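Local coordinates for prophenoloxidase b (Marsupenaeus japonicus, PDB 3WKY), which probably acts as a copper-dependent oxidoreductase, a secreted type 3 copper phenoloxidase proenzyme of shrimp haemolymph that oxidises phenols once activated, at residues Tyr208-Phe222 and Tyr333-Asp346. Numbering follows the deposited sequence.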
ATOM      1  N   TYR A 208      25.419  32.005  -2.596  1.00 18.90           N
ATOM      2  CA  TYR A 208      26.219  30.822  -2.370  1.00 16.69           C
ATOM      3  C   TYR A 208      27.323  30.682  -3.412  1.00 16.76           C
ATOM      4  O   TYR A 208      28.275  29.906  -3.221  1.00 18.01           O
ATOM      5  CB  TYR A 208      25.315  29.587  -2.346  1.00 14.14           C
ATOM      6  CG  TYR A 208      24.543  29.361  -3.630  1.00 15.57           C
ATOM      7  CD1 TYR A 208      25.114  28.669  -4.683  1.00 19.65           C
ATOM      8  CD2 TYR A 208      23.232  29.818  -3.773  1.00 16.84           C
ATOM      9  CE1 TYR A 208      24.415  28.442  -5.855  1.00 18.72           C
ATOM     10  CE2 TYR A 208      22.520  29.593  -4.949  1.00 17.60           C
ATOM     11  CZ  TYR A 208      23.123  28.910  -5.980  1.00 16.71           C
ATOM     12  OH  TYR A 208      22.439  28.668  -7.161  1.00 20.35           O
ATOM     13  N   TYR A 209      27.213  31.448  -4.496  1.00 16.93           N
ATOM     14  CA  TYR A 209      28.221  31.369  -5.550  0.52 20.04           C
ATOM     15  C   TYR A 209      29.324  32.424  -5.386  1.00 23.94           C
ATOM     16  O   TYR A 209      30.214  32.542  -6.233  1.00 25.69           O
ATOM     17  CB  TYR A 209      27.559  31.439  -6.937  0.52 21.05           C
ATOM     18  CG  TYR A 209      26.438  32.455  -7.022  0.52 24.03           C
ATOM     19  CD1 TYR A 209      25.141  32.144  -6.604  0.52 18.21           C
ATOM     20  CD2 TYR A 209      26.679  33.731  -7.508  0.52 22.84           C
ATOM     21  CE1 TYR A 209      24.122  33.084  -6.677  0.52 18.56           C
ATOM     22  CE2 TYR A 209      25.673  34.668  -7.590  0.52 22.35           C
ATOM     23  CZ  TYR A 209      24.399  34.345  -7.178  0.52 25.89           C
ATOM     24  OH  TYR A 209      23.408  35.297  -7.255  0.52 23.77           O
ATOM     25  N   ILE A 210      29.272  33.177  -4.289  1.00 19.10           N
ATOM     26  CA  ILE A 210      30.284  34.203  -4.035  1.00 21.89           C
ATOM     27  C   ILE A 210      31.688  33.599  -4.037  1.00 27.79           C
ATOM     28  O   ILE A 210      31.880  32.443  -3.653  1.00 23.85           O
ATOM     29  CB  ILE A 210      30.024  34.936  -2.694  1.00 22.16           C
ATOM     30  CG1 ILE A 210      30.747  36.291  -2.654  1.00 25.33           C
ATOM     31  CG2 ILE A 210      30.427  34.073  -1.492  1.00 23.47           C
ATOM     32  CD1 ILE A 210      30.015  37.389  -3.416  1.00 21.98           C
ATOM     33  N   GLU A 211      32.681  34.353  -4.496  1.00 29.35           N
ATOM     34  CA  GLU A 211      34.062  33.888  -4.404  0.56 32.44           C
ATOM     35  C   GLU A 211      34.386  33.618  -2.940  1.00 29.37           C
ATOM     36  O   GLU A 211      34.199  34.496  -2.095  1.00 31.51           O
ATOM     37  CB  GLU A 211      35.028  34.930  -4.973  0.56 36.43           C
ATOM     38  CG  GLU A 211      35.806  34.450  -6.194  0.56 39.81           C
ATOM     39  CD  GLU A 211      36.921  33.482  -5.842  0.56 32.26           C
ATOM     40  OE1 GLU A 211      37.752  33.812  -4.969  0.56 33.79           O
ATOM     41  OE2 GLU A 211      36.969  32.392  -6.444  0.56 42.14           O
ATOM     42  N   PRO A 212      34.853  32.399  -2.630  1.00 32.55           N
ATOM     43  CA  PRO A 212      35.120  32.000  -1.244  1.00 31.93           C
ATOM     44  C   PRO A 212      36.129  32.923  -0.570  1.00 36.89           C
ATOM     45  O   PRO A 212      37.213  33.134  -1.113  1.00 41.66           O
ATOM     46  CB  PRO A 212      35.698  30.585  -1.384  1.00 34.15           C
ATOM     47  CG  PRO A 212      36.002  30.406  -2.848  1.00 41.72           C
ATOM     48  CD  PRO A 212      35.055  31.292  -3.580  1.00 34.73           C
ATOM     49  N   GLY A 213      35.768  33.468   0.586  1.00 40.48           N
ATOM     50  CA  GLY A 213      36.637  34.411   1.273  1.00 40.92           C
ATOM     51  C   GLY A 213      36.077  35.822   1.275  1.00 41.55           C
ATOM     52  O   GLY A 213      36.342  36.609   2.188  1.00 38.75           O
ATOM     53  N   ASP A 214      35.288  36.151   0.257  1.00 35.59           N
ATOM     54  CA  ASP A 214      34.717  37.490   0.165  1.00 43.61           C
ATOM     55  C   ASP A 214      33.535  37.708   1.108  1.00 36.64           C
ATOM     56  O   ASP A 214      32.976  38.805   1.177  1.00 32.24           O
ATOM     57  CB  ASP A 214      34.355  37.812  -1.282  1.00 41.33           C
ATOM     58  CG  ASP A 214      35.586  37.973  -2.154  1.00 47.81           C
ATOM     59  OD1 ASP A 214      36.707  37.762  -1.635  1.00 39.90           O
ATOM     60  OD2 ASP A 214      35.432  38.302  -3.348  1.00 43.04           O
ATOM     61  N   ARG A 215      33.159  36.657   1.831  1.00 38.78           N
ATOM     62  CA  ARG A 215      32.261  36.795   2.973  1.00 31.54           C
ATOM     63  C   ARG A 215      32.897  36.120   4.190  1.00 37.51           C
ATOM     64  O   ARG A 215      33.758  35.247   4.054  1.00 39.68           O
ATOM     65  CB  ARG A 215      30.879  36.196   2.677  1.00 32.48           C
ATOM     66  CG  ARG A 215      30.083  36.917   1.583  1.00 32.16           C
ATOM     67  CD  ARG A 215      29.712  38.353   1.968  1.00 29.90           C
ATOM     68  NE  ARG A 215      28.909  38.994   0.927  1.00 26.85           N
ATOM     69  CZ  ARG A 215      29.421  39.555  -0.164  1.00 31.78           C
ATOM     70  NH1 ARG A 215      30.736  39.563  -0.348  1.00 29.67           N
ATOM     71  NH2 ARG A 215      28.627  40.111  -1.069  1.00 26.37           N
ATOM     72  N   ASP A 216      32.492  36.542   5.379  1.00 27.87           N
ATOM     73  CA  ASP A 216      32.967  35.918   6.599  1.00 23.16           C
ATOM     74  C   ASP A 216      31.813  35.086   7.153  1.00 18.50           C
ATOM     75  O   ASP A 216      30.723  35.626   7.368  1.00 20.73           O
ATOM     76  CB  ASP A 216      33.372  37.017   7.605  1.00 21.25           C
ATOM     77  CG  ASP A 216      33.945  36.463   8.904  1.00 24.45           C
ATOM     78  OD1 ASP A 216      34.764  35.522   8.860  1.00 29.12           O
ATOM     79  OD2 ASP A 216      33.596  36.993   9.985  1.00 31.99           O
ATOM     80  N   ARG A 217      32.042  33.786   7.356  1.00 19.81           N
ATOM     81  CA  ARG A 217      31.061  32.918   8.023  1.00 17.72           C
ATOM     82  C   ARG A 217      29.710  32.912   7.307  1.00 16.72           C
ATOM     83  O   ARG A 217      28.647  32.950   7.943  1.00 17.46           O
ATOM     84  CB  ARG A 217      30.920  33.320   9.502  1.00 17.73           C
ATOM     85  CG  ARG A 217      32.239  33.129  10.257  1.00 20.65           C
ATOM     86  CD  ARG A 217      32.312  33.930  11.559  1.00 22.95           C
ATOM     87  NE  ARG A 217      31.340  33.464  12.542  1.00 20.67           N
ATOM     88  CZ  ARG A 217      31.195  33.981  13.761  1.00 25.22           C
ATOM     89  NH1 ARG A 217      31.963  34.998  14.168  1.00 17.46           N
ATOM     90  NH2 ARG A 217      30.273  33.486  14.574  1.00 18.61           N
ATOM     91  N   ARG A 218      29.761  32.869   5.976  1.00 16.57           N
ATOM     92  CA  ARG A 218      28.542  32.962   5.164  1.00 18.84           C
ATOM     93  C   ARG A 218      27.651  31.728   5.341  1.00 17.56           C
ATOM     94  O   ARG A 218      26.422  31.829   5.307  1.00 16.68           O
ATOM     95  CB  ARG A 218      28.884  33.114   3.676  1.00 20.81           C
ATOM     96  CG  ARG A 218      27.728  33.686   2.821  1.00 18.94           C
ATOM     97  CD  ARG A 218      27.921  33.372   1.337  1.00 17.96           C
ATOM     98  NE  ARG A 218      27.970  31.919   1.174  1.00 20.01           N
ATOM     99  CZ  ARG A 218      26.895  31.138   1.163  1.00 17.72           C
ATOM    100  NH1 ARG A 218      25.679  31.669   1.223  1.00 17.07           N
ATOM    101  NH2 ARG A 218      27.037  29.826   1.067  1.00 21.37           N
ATOM    102  N   GLY A 219      28.278  30.569   5.493  1.00 17.32           N
ATOM    103  CA  GLY A 219      27.547  29.332   5.740  1.00 18.04           C
ATOM    104  C   GLY A 219      26.835  29.374   7.073  1.00 18.54           C
ATOM    105  O   GLY A 219      25.701  28.906   7.211  1.00 17.56           O
ATOM    106  N   GLU A 220      27.498  29.946   8.077  1.00 14.50           N
ATOM    107  CA  GLU A 220      26.864  30.103   9.366  1.00 14.48           C
ATOM    108  C   GLU A 220      25.718  31.115   9.296  1.00 16.75           C
ATOM    109  O   GLU A 220      24.675  30.943   9.947  1.00 15.63           O
ATOM    110  CB  GLU A 220      27.902  30.520  10.424  1.00 13.41           C
ATOM    111  CG  GLU A 220      27.295  30.753  11.784  1.00 15.72           C
ATOM    112  CD  GLU A 220      28.347  31.117  12.802  1.00 18.14           C
ATOM    113  OE1 GLU A 220      29.517  31.294  12.380  1.00 21.21           O
ATOM    114  OE2 GLU A 220      28.015  31.200  14.011  1.00 18.14           O
ATOM    115  N   LEU A 221      25.899  32.172   8.507  1.00 14.30           N
ATOM    116  CA  LEU A 221      24.848  33.172   8.355  1.00 14.60           C
ATOM    117  C   LEU A 221      23.645  32.581   7.625  1.00 15.58           C
ATOM    118  O   LEU A 221      22.506  32.943   7.919  1.00 16.87           O
ATOM    119  CB  LEU A 221      25.370  34.395   7.594  1.00 16.84           C
ATOM    120  CG  LEU A 221      24.536  35.676   7.691  1.00 21.34           C
ATOM    121  CD1 LEU A 221      24.619  36.311   9.090  1.00 21.93           C
ATOM    122  CD2 LEU A 221      24.982  36.681   6.627  1.00 23.81           C
ATOM    123  N   PHE A 222      23.909  31.697   6.659  1.00 13.90           N
ATOM    124  CA  PHE A 222      22.828  30.955   5.997  1.00 15.43           C
ATOM    125  C   PHE A 222      21.989  30.229   7.052  1.00 15.05           C
ATOM    126  O   PHE A 222      20.766  30.402   7.116  1.00 15.96           O
ATOM    127  CB  PHE A 222      23.395  29.982   4.975  1.00 16.22           C
ATOM    128  CG  PHE A 222      22.363  29.055   4.394  1.00 15.12           C
ATOM    129  CD1 PHE A 222      21.417  29.532   3.511  1.00 16.90           C
ATOM    130  CD2 PHE A 222      22.336  27.713   4.756  1.00 20.28           C
ATOM    131  CE1 PHE A 222      20.446  28.683   2.977  1.00 19.05           C
ATOM    132  CE2 PHE A 222      21.370  26.847   4.213  1.00 18.90           C
ATOM    133  CZ  PHE A 222      20.433  27.336   3.333  1.00 16.91           C
ATOM    134  N   TYR A 333      34.649  27.769  11.859  1.00 19.39           N
ATOM    135  CA  TYR A 333      33.617  27.285  12.768  1.00 15.99           C
ATOM    136  C   TYR A 333      32.911  26.088  12.134  1.00 17.71           C
ATOM    137  O   TYR A 333      32.606  26.110  10.936  1.00 16.92           O
ATOM    138  CB  TYR A 333      32.564  28.369  13.008  1.00 16.87           C
ATOM    139  CG  TYR A 333      33.071  29.600  13.735  1.00 19.82           C
ATOM    140  CD1 TYR A 333      33.881  30.533  13.083  1.00 23.48           C
ATOM    141  CD2 TYR A 333      32.728  29.837  15.053  1.00 23.73           C
ATOM    142  CE1 TYR A 333      34.347  31.659  13.739  1.00 25.41           C
ATOM    143  CE2 TYR A 333      33.189  30.967  15.720  1.00 22.77           C
ATOM    144  CZ  TYR A 333      33.997  31.871  15.050  1.00 22.98           C
ATOM    145  OH  TYR A 333      34.454  32.999  15.708  1.00 23.44           O
ATOM    146  N   GLY A 334      32.633  25.061  12.932  1.00 19.13           N
ATOM    147  CA  GLY A 334      31.953  23.883  12.413  1.00 15.51           C
ATOM    148  C   GLY A 334      30.597  24.214  11.810  1.00 16.99           C
ATOM    149  O   GLY A 334      30.244  23.677  10.753  1.00 18.09           O
ATOM    150  N   ILE A 335      29.830  25.072  12.474  1.00 16.40           N
ATOM    151  CA  ILE A 335      28.528  25.492  11.938  1.00 15.95           C
ATOM    152  C   ILE A 335      28.680  26.129  10.551  1.00 19.25           C
ATOM    153  O   ILE A 335      27.834  25.920   9.660  1.00 15.84           O
ATOM    154  CB  ILE A 335      27.780  26.438  12.918  1.00 16.71           C
ATOM    155  CG1 ILE A 335      26.442  26.913  12.326  1.00 14.56           C
ATOM    156  CG2 ILE A 335      28.649  27.655  13.296  1.00 13.30           C
ATOM    157  CD1 ILE A 335      25.443  25.753  12.051  1.00 15.46           C
ATOM    158  N   ASN A 336      29.769  26.874  10.340  1.00 15.81           N
ATOM    159  CA  ASN A 336      30.017  27.479   9.036  1.00 17.34           C
ATOM    160  C   ASN A 336      30.341  26.432   7.974  1.00 18.59           C
ATOM    161  O   ASN A 336      29.836  26.497   6.852  1.00 17.24           O
ATOM    162  CB  ASN A 336      31.155  28.500   9.095  1.00 17.23           C
ATOM    163  CG  ASN A 336      31.281  29.287   7.806  1.00 18.70           C
ATOM    164  OD1 ASN A 336      30.304  29.871   7.323  1.00 18.71           O
ATOM    165  ND2 ASN A 336      32.472  29.289   7.226  1.00 20.15           N
ATOM    166  N   LEU A 337      31.196  25.473   8.331  1.00 17.94           N
ATOM    167  CA  LEU A 337      31.566  24.393   7.415  1.00 15.34           C
ATOM    168  C   LEU A 337      30.352  23.563   7.003  1.00 17.26           C
ATOM    169  O   LEU A 337      30.233  23.163   5.833  1.00 17.28           O
ATOM    170  CB  LEU A 337      32.612  23.482   8.073  1.00 18.33           C
ATOM    171  CG  LEU A 337      34.012  24.103   8.153  1.00 19.41           C
ATOM    172  CD1 LEU A 337      34.868  23.351   9.169  1.00 19.34           C
ATOM    173  CD2 LEU A 337      34.681  24.092   6.783  1.00 19.21           C
ATOM    174  N   VAL A 338      29.471  23.286   7.965  1.00 16.59           N
ATOM    175  CA  VAL A 338      28.241  22.519   7.677  1.00 14.28           C
ATOM    176  C   VAL A 338      27.335  23.347   6.775  1.00 16.27           C
ATOM    177  O   VAL A 338      26.780  22.830   5.797  1.00 16.89           O
ATOM    178  CB  VAL A 338      27.510  22.122   8.992  1.00 18.08           C
ATOM    179  CG1 VAL A 338      26.130  21.510   8.698  1.00 16.59           C
ATOM    180  CG2 VAL A 338      28.357  21.139   9.786  1.00 16.23           C
ATOM    181  N   GLY A 339      27.214  24.642   7.075  1.00 14.73           N
ATOM    182  CA  GLY A 339      26.412  25.528   6.247  1.00 15.19           C
ATOM    183  C   GLY A 339      26.888  25.572   4.807  1.00 17.73           C
ATOM    184  O   GLY A 339      26.074  25.467   3.882  1.00 16.47           O
ATOM    185  N   GLU A 340      28.201  25.728   4.601  1.00 15.94           N
ATOM    186  CA  GLU A 340      28.733  25.759   3.234  1.00 15.60           C
ATOM    187  C   GLU A 340      28.518  24.420   2.529  1.00 15.08           C
ATOM    188  O   GLU A 340      28.337  24.373   1.313  1.00 16.47           O
ATOM    189  CB  GLU A 340      30.227  26.110   3.219  1.00 18.26           C
ATOM    190  CG  GLU A 340      30.575  27.529   3.749  1.00 19.02           C
ATOM    191  CD  GLU A 340      30.269  28.643   2.747  1.00 27.52           C
ATOM    192  OE1 GLU A 340      29.573  28.395   1.734  1.00 20.24           O
ATOM    193  OE2 GLU A 340      30.729  29.784   2.966  1.00 23.52           O
ATOM    194  N   ALA A 341      28.549  23.328   3.290  1.00 17.68           N
ATOM    195  CA  ALA A 341      28.366  22.002   2.691  1.00 15.91           C
ATOM    196  C   ALA A 341      26.897  21.743   2.356  1.00 15.96           C
ATOM    197  O   ALA A 341      26.575  21.061   1.367  1.00 16.48           O
ATOM    198  CB  ALA A 341      28.897  20.917   3.629  1.00 14.28           C
ATOM    199  N   LEU A 342      26.007  22.282   3.181  1.00 14.17           N
ATOM    200  CA  LEU A 342      24.572  22.004   3.049  1.00 14.92           C
ATOM    201  C   LEU A 342      23.858  22.886   2.032  1.00 15.90           C
ATOM    202  O   LEU A 342      22.929  22.428   1.358  1.00 15.35           O
ATOM    203  CB  LEU A 342      23.890  22.112   4.422  1.00 13.23           C
ATOM    204  CG  LEU A 342      22.390  21.837   4.569  1.00 14.93           C
ATOM    205  CD1 LEU A 342      22.028  20.465   3.975  1.00 14.36           C
ATOM    206  CD2 LEU A 342      21.972  21.919   6.059  1.00 14.75           C
ATOM    207  N   GLU A 343      24.268  24.151   1.909  1.00 15.61           N
ATOM    208  CA  GLU A 343      23.514  25.083   1.055  1.00 15.72           C
ATOM    209  C   GLU A 343      23.305  24.641  -0.415  1.00 14.48           C
ATOM    210  O   GLU A 343      22.162  24.639  -0.874  1.00 17.46           O
ATOM    211  CB  GLU A 343      23.992  26.558   1.180  1.00 14.88           C
ATOM    212  CG  GLU A 343      23.040  27.521   0.449  1.00 15.04           C
ATOM    213  CD  GLU A 343      23.342  29.012   0.678  1.00 18.26           C
ATOM    214  OE1 GLU A 343      24.320  29.324   1.399  1.00 20.91           O
ATOM    215  OE2 GLU A 343      22.597  29.867   0.125  1.00 17.10           O
ATOM    216  N   ALA A 344      24.346  24.260  -1.165  1.00 14.81           N
ATOM    217  CA  ALA A 344      25.757  24.336  -0.780  1.00 16.22           C
ATOM    218  C   ALA A 344      26.396  25.586  -1.386  1.00 19.88           C
ATOM    219  O   ALA A 344      25.934  26.102  -2.411  1.00 17.69           O
ATOM    220  CB  ALA A 344      26.504  23.096  -1.249  1.00 15.88           C
ATOM    221  N   GLY A 345      27.467  26.061  -0.752  1.00 20.54           N
ATOM    222  CA  GLY A 345      28.246  27.165  -1.289  1.00 19.56           C
ATOM    223  C   GLY A 345      29.678  26.703  -1.456  1.00 18.88           C
ATOM    224  O   GLY A 345      29.974  25.878  -2.308  1.00 19.79           O
ATOM    225  N   ASP A 346      30.566  27.208  -0.613  1.00 16.44           N
ATOM    226  CA  ASP A 346      31.985  26.850  -0.695  1.00 20.71           C
ATOM    227  C   ASP A 346      32.242  25.521   0.020  1.00 21.96           C
ATOM    228  O   ASP A 346      32.950  25.452   1.029  1.00 21.41           O
ATOM    229  CB  ASP A 346      32.823  27.971  -0.083  1.00 18.86           C
ATOM    230  CG  ASP A 346      34.315  27.698  -0.152  1.00 25.55           C
ATOM    231  OD1 ASP A 346      34.759  27.030  -1.106  1.00 24.41           O
ATOM    232  OD2 ASP A 346      35.033  28.158   0.762  1.00 26.46           O
TER
HETATM  233  O   HOH W   1      30.743  31.372   0.795  1.00 23.01           O
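Glu343 lays its carboxylate nearly flat over one face of the Phe222 ring, planes 12° apart, and its CG makes a CH-pi contact 3.9 Å from the ring centroid. With CG anti to the backbone N (chi1 -171°) and an extended chain beyond, this glutamate carries OE1 into the edge of the Arg218 guanidinium. NH1 and NH2 of Arg218 both close on that one oxygen, Glu343 OE1, at 2.7 and 2.8 Å. Arg218 NH2 also donates to Glu340 OE1 (3.0 Å), whose opposite face takes the backbone N of Asp346, while a water links Arg218 NE to Glu340 OE2. A methionine in place of Arg218 would probably leave the buried Glu343 carboxylate without its counter-charge and untie Glu340 from the 208-222 segment. Between the helices, Gly219 CA and Gly339 CA lie 4.0 Å apart, and a side chain on either would clash. Asn336 OD1 receives Glu220 N on an in-plane lone pair at 2.9 Å. At the start of both helices the Arg217 guanidinium stacks on the Tyr333 ring, a cation-pi pair 4.0 Å between centres, with Glu220 at the guanidinium edge. The helices cross at 78° beside the dicopper site, the Phe222 side chain about 4 Å from the Cu2-O2 cluster; Phe222 O and Glu343 O bond His226 ND1 and His357 ND1 respectively, consistent with a second shell orienting two histidines of the hemocyanin-type copper site.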